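Local coordinates for conserved hypothetical exported protein (Bacteroides fragilis, PDB 4JJA) that is of uncharacterised function but may act as an exo-beta-N-acetylmuramidase that trims peptidoglycan, at residues D141-N146 with K203-Q208. Sequence-based numbering, arbitrary orientation. Where two conformers were deposited one is given.
Sequences DRPNPN and KNYTHQ
Y205 reaches from segment 203-208 to the ring of P143 and the backbone N of N144, and its side chain makes nearly the whole contact. From CB, CG stands anti to the backbone N (chi1 -177°), which carries the ring toward segment 141-146. The touching begins at Y205 CD1, 4.1 Å from P143 CG. Further out, CE1 packs against P143 CB at 3.6 Å, and CZ lies 3.8 Å from P143 CA. P143 CG sits over one face of the phenol, 4.0 Å above the ring plane and displaced toward the rim. The two loops leave the C-terminal ends of neighbouring strands, 136-140 and 197-200, at one side of a six-stranded parallel sheet whose 321456 order is that of a Rossmann-like fold. At the tip, Y205 OH accepts a hydrogen bond from N144 N (3.0 Å, N-H...O 148°), giving this buried amide a partner in the second loop; N144 CB is 3.9 Å from the same oxygen. The N144 side chain has its own bonds: OD1 accepts from N146 N (2.8 Å) in an Asx turn, the donor standing 44° out of the carbonyl plane, while ND2 donates to M174 O. P143 also touches Y211, and its O accepts from Q110 NE2.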
loop_
_atom_site.group_PDB
_atom_site.type_symbol
_atom_site.label_atom_id
_atom_site.label_comp_id
_atom_site.label_asym_id
_atom_site.label_seq_id
_atom_site.Cartn_x
_atom_site.Cartn_y
_atom_site.Cartn_z
ATOM N N ASP A 141 12.346 -0.286 8.851
ATOM C CA ASP A 141 10.957 0.163 8.783
ATOM C C ASP A 141 10.858 1.582 8.258
ATOM O O ASP A 141 11.779 2.414 8.462
ATOM C CB ASP A 141 10.276 0.035 10.145
ATOM C CG ASP A 141 8.842 -0.439 10.099
ATOM O OD1 ASP A 141 8.388 -0.988 9.081
ATOM O OD2 ASP A 141 8.205 -0.310 11.199
ATOM N N ARG A 142 9.753 1.870 7.588
ATOM C CA ARG A 142 9.384 3.207 7.162
ATOM C C ARG A 142 7.975 3.476 7.658
ATOM O O ARG A 142 7.194 2.561 7.866
ATOM C CB ARG A 142 9.466 3.390 5.653
ATOM C CG ARG A 142 10.895 3.314 5.125
ATOM C CD ARG A 142 10.983 3.560 3.628
ATOM N NE ARG A 142 12.383 3.376 3.206
ATOM C CZ ARG A 142 13.206 4.323 2.812
ATOM N NH1 ARG A 142 12.793 5.580 2.675
ATOM N NH2 ARG A 142 14.458 4.001 2.516
ATOM N N PRO A 143 7.642 4.751 7.833
ATOM C CA PRO A 143 6.298 5.080 8.280
ATOM C C PRO A 143 5.190 4.634 7.355
ATOM O O PRO A 143 5.414 4.498 6.159
ATOM C CB PRO A 143 6.312 6.627 8.369
ATOM C CG PRO A 143 7.718 6.949 8.647
ATOM C CD PRO A 143 8.484 5.956 7.793
ATOM N N ASN A 144 4.016 4.422 7.940
ATOM C CA ASN A 144 2.793 4.284 7.173
ATOM C C ASN A 144 2.157 5.666 7.131
ATOM O O ASN A 144 1.775 6.174 8.185
ATOM C CB ASN A 144 1.884 3.262 7.860
ATOM C CG ASN A 144 0.570 3.054 7.147
ATOM O OD1 ASN A 144 0.207 3.826 6.247
ATOM N ND2 ASN A 144 -0.181 2.038 7.605
ATOM N N PRO A 145 2.033 6.301 5.943
ATOM C CA PRO A 145 1.447 7.639 5.905
ATOM C C PRO A 145 -0.028 7.661 6.283
ATOM O O PRO A 145 -0.576 8.706 6.572
ATOM C CB PRO A 145 1.658 8.062 4.453
ATOM C CG PRO A 145 1.657 6.750 3.689
ATOM C CD PRO A 145 2.365 5.790 4.593
ATOM N N ASN A 146 -0.660 6.485 6.256
ATOM C CA ASN A 146 -2.029 6.262 6.713
ATOM C C ASN A 146 -2.037 5.401 7.999
ATOM O O ASN A 146 -2.983 4.670 8.268
ATOM C CB ASN A 146 -2.881 5.635 5.584
ATOM C CG ASN A 146 -3.265 6.657 4.551
ATOM O OD1 ASN A 146 -3.890 7.682 4.896
ATOM N ND2 ASN A 146 -3.017 6.362 3.276
ATOM N N LYS A 203 12.622 5.922 14.466
ATOM C CA LYS A 203 12.656 6.766 15.671
ATOM C C LYS A 203 11.828 8.006 15.423
ATOM O O LYS A 203 11.633 8.409 14.274
ATOM C CB LYS A 203 14.063 7.167 16.040
ATOM C CG LYS A 203 14.937 5.967 16.387
ATOM C CD LYS A 203 16.363 6.385 16.765
ATOM C CE LYS A 203 17.132 5.269 17.429
ATOM N NZ LYS A 203 16.340 4.414 18.360
ATOM N N ASN A 204 11.336 8.598 16.507
ATOM C CA ASN A 204 10.492 9.802 16.460
ATOM C C ASN A 204 9.246 9.562 15.645
ATOM O O ASN A 204 8.839 10.378 14.833
ATOM C CB ASN A 204 11.286 10.998 15.938
ATOM C CG ASN A 204 12.559 11.239 16.719
ATOM O OD1 ASN A 204 12.614 11.023 17.957
ATOM N ND2 ASN A 204 13.594 11.672 16.006
ATOM N N TYR A 205 8.637 8.412 15.898
ATOM C CA TYR A 205 7.443 7.989 15.133
ATOM C C TYR A 205 6.426 7.317 16.039
ATOM O O TYR A 205 6.753 6.400 16.791
ATOM C CB TYR A 205 7.859 6.990 14.023
ATOM C CG TYR A 205 6.704 6.560 13.149
ATOM C CD1 TYR A 205 6.019 7.457 12.349
ATOM C CD2 TYR A 205 6.301 5.231 13.108
ATOM C CE1 TYR A 205 4.926 7.025 11.613
ATOM C CE2 TYR A 205 5.208 4.800 12.338
ATOM C CZ TYR A 205 4.555 5.699 11.560
ATOM O OH TYR A 205 3.455 5.271 10.805
ATOM N N THR A 206 5.181 7.817 15.981
ATOM C CA THR A 206 4.042 7.214 16.638
ATOM C C THR A 206 2.974 6.992 15.579
ATOM O O THR A 206 3.049 7.517 14.459
ATOM C CB THR A 206 3.445 8.135 17.725
ATOM O OG1 THR A 206 2.820 9.232 17.077
ATOM C CG2 THR A 206 4.549 8.600 18.708
ATOM N N HIS A 207 1.905 6.308 15.974
ATOM C CA HIS A 207 0.688 6.188 15.136
ATOM C C HIS A 207 -0.222 7.420 15.119
ATOM O O HIS A 207 -1.394 7.366 14.691
ATOM C CB HIS A 207 -0.074 4.925 15.486
ATOM C CG HIS A 207 0.612 3.686 15.026
ATOM N ND1 HIS A 207 0.500 3.221 13.730
ATOM C CD2 HIS A 207 1.448 2.834 15.665
ATOM C CE1 HIS A 207 1.224 2.119 13.604
ATOM N NE2 HIS A 207 1.818 1.867 14.758
ATOM N N GLN A 208 0.315 8.535 15.576
ATOM C CA GLN A 208 -0.222 9.865 15.206
ATOM C C GLN A 208 0.641 10.696 14.310
ATOM O O GLN A 208 0.160 11.713 13.792
ATOM C CB GLN A 208 -0.517 10.668 16.480
ATOM C CG GLN A 208 -1.707 10.165 17.217
ATOM C CD GLN A 208 -2.030 11.019 18.443
ATOM O OE1 GLN A 208 -2.512 12.137 18.298
ATOM N NE2 GLN A 208 -1.744 10.510 19.621
#